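Side-chain contact in SusD superfamily protein (Bacteroides thetaiotaomicron, PDB 3MCX), which is of unknown function but belongs to the SusD family, so it probably binds glycans at the outer membrane and can bind zinc: residues Ser39-Asn44 against Arg129-Phe134. Sequence-based numbering, arbitrary orientation.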
# COMPACT_ATOMS: atom_id res chain seq x y z
N SER A 39 0.10 -2.96 13.04
CA SER A 39 1.49 -3.15 12.66
C SER A 39 1.64 -3.79 11.30
O SER A 39 2.76 -3.86 10.80
CB SER A 39 2.32 -3.89 13.72
OG SER A 39 2.13 -3.37 15.03
N TYR A 40 0.54 -4.23 10.69
CA TYR A 40 0.56 -4.63 9.30
C TYR A 40 -0.31 -3.64 8.49
O TYR A 40 -0.01 -2.46 8.49
CB TYR A 40 0.18 -6.10 9.12
CG TYR A 40 0.64 -6.75 7.80
CD1 TYR A 40 0.96 -5.99 6.67
CD2 TYR A 40 0.75 -8.14 7.69
CE1 TYR A 40 1.35 -6.57 5.49
CE2 TYR A 40 1.14 -8.73 6.48
CZ TYR A 40 1.43 -7.92 5.40
OH TYR A 40 1.81 -8.50 4.21
N TYR A 41 -1.38 -4.10 7.84
CA TYR A 41 -2.15 -3.19 7.00
C TYR A 41 -3.11 -2.29 7.81
O TYR A 41 -3.63 -1.32 7.25
CB TYR A 41 -2.93 -3.97 5.96
CG TYR A 41 -2.18 -4.38 4.73
CD1 TYR A 41 -1.70 -3.44 3.85
CD2 TYR A 41 -1.99 -5.71 4.44
CE1 TYR A 41 -1.05 -3.81 2.67
CE2 TYR A 41 -1.34 -6.09 3.27
CZ TYR A 41 -0.86 -5.16 2.39
OH TYR A 41 -0.23 -5.55 1.22
N GLY A 42 -3.34 -2.57 9.08
CA GLY A 42 -4.12 -1.66 9.92
C GLY A 42 -3.59 -0.23 9.91
O GLY A 42 -4.37 0.72 10.04
N ASP A 43 -2.27 -0.08 9.83
CA ASP A 43 -1.62 1.22 10.07
C ASP A 43 -0.29 1.35 9.35
O ASP A 43 -0.25 2.01 8.31
CB ASP A 43 -1.59 1.57 11.57
CG ASP A 43 -1.38 0.34 12.43
OD1 ASP A 43 -0.49 -0.44 12.10
OD2 ASP A 43 -2.10 0.19 13.44
N ASN A 44 0.79 0.76 9.87
CA ASN A 44 2.11 1.08 9.33
C ASN A 44 2.24 0.87 7.82
O ASN A 44 2.74 1.77 7.13
CB ASN A 44 3.19 0.33 10.08
CG ASN A 44 3.25 0.73 11.53
OD1 ASN A 44 2.38 0.35 12.32
ND2 ASN A 44 4.29 1.51 11.91
N ARG A 129 1.83 -14.89 1.19
CA ARG A 129 3.28 -15.02 1.44
C ARG A 129 4.08 -14.08 0.53
O ARG A 129 5.01 -13.41 0.96
CB ARG A 129 3.76 -16.45 1.24
CG ARG A 129 5.13 -16.72 1.86
CD ARG A 129 5.55 -18.15 1.77
NE ARG A 129 5.83 -18.60 0.41
CZ ARG A 129 6.09 -19.85 0.09
NH1 ARG A 129 6.10 -20.77 1.02
NH2 ARG A 129 6.36 -20.20 -1.18
N GLY A 130 3.73 -14.07 -0.74
CA GLY A 130 4.40 -13.20 -1.69
C GLY A 130 4.19 -11.73 -1.41
O GLY A 130 5.14 -10.92 -1.41
N LEU A 131 2.94 -11.37 -1.11
CA LEU A 131 2.62 -9.98 -0.77
C LEU A 131 3.39 -9.53 0.48
O LEU A 131 3.92 -8.42 0.52
CB LEU A 131 1.12 -9.87 -0.54
CG LEU A 131 0.56 -8.50 -0.21
CD1 LEU A 131 0.99 -7.47 -1.26
CD2 LEU A 131 -0.99 -8.61 -0.11
N SER A 132 3.47 -10.42 1.47
CA SER A 132 4.16 -10.11 2.70
C SER A 132 5.66 -9.87 2.45
O SER A 132 6.23 -8.90 2.94
CB SER A 132 3.87 -11.17 3.73
OG SER A 132 2.49 -11.19 4.10
N LEU A 133 6.30 -10.75 1.68
CA LEU A 133 7.73 -10.59 1.40
C LEU A 133 7.92 -9.28 0.61
O LEU A 133 8.88 -8.55 0.87
CB LEU A 133 8.25 -11.78 0.63
CG LEU A 133 9.73 -11.69 0.20
CD1 LEU A 133 10.68 -11.42 1.36
CD2 LEU A 133 10.16 -12.96 -0.59
N PHE A 134 7.04 -8.97 -0.34
CA PHE A 134 7.10 -7.72 -1.10
C PHE A 134 7.06 -6.51 -0.16
O PHE A 134 7.86 -5.58 -0.29
CB PHE A 134 5.94 -7.68 -2.11
CG PHE A 134 5.83 -6.42 -2.92
CD1 PHE A 134 6.83 -6.05 -3.79
CD2 PHE A 134 4.70 -5.63 -2.85
CE1 PHE A 134 6.70 -4.93 -4.58
CE2 PHE A 134 4.58 -4.49 -3.63
CZ PHE A 134 5.56 -4.15 -4.50
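Tyr40 OH has two hydrogen-bond partners, donating to Ser132 OG at 2.8 Å and accepting from Asn135 ND2. In this helix-rich SusD-family fold, the bond ties the loop between helices 21-36 and 44-51 to the flank of the long helix 115-140. Ser132 OG lies in the plane of the Tyr40 ring, at its hydroxyl edge, 3.7 Å from both Tyr40 CE2 and Tyr40 CZ. With OG turned beside its own backbone N (chi1 -65°), Ser132 also reaches back to Met128 O, so the oxygen that accepts the tyrosine's O-H is itself fixed to the helix. A phenylalanine in place of Tyr40 would probably leave Ser132 OG without its incoming donor and Asn135 ND2 short of one acceptor inside a buried contact.

Tyr41 comes in beside it, its hydroxyl ending 4.7 Å from Tyr40 OH, and Asn135 ND2 hydrogen-bonds to this oxygen as well. One side-chain amide therefore serves both tyrosines. The approach to Leu131 is different in character: Tyr41 OH sits at the fork of the leucine, 3.4 Å from each of Leu131 CG, CD1 and CD2, while Tyr41 CE2 stays 4.2 Å from Leu131 CD2, near the plane of the ring. Leu131 CG is anti to the backbone N (chi1 -178°), which points the branch point at the tyrosine hydroxyl; Met183 and Leu207 pack against the same side chain from helices 172-186 and 201-214.

Behind the tyrosines, the loop is drawn together by Asp43, whose OD2 bonds to His38 ND1. Its OD1 takes Ser39 N on the syn lone pair and Asn44 N on the anti lone pair, each at 2.8 Å.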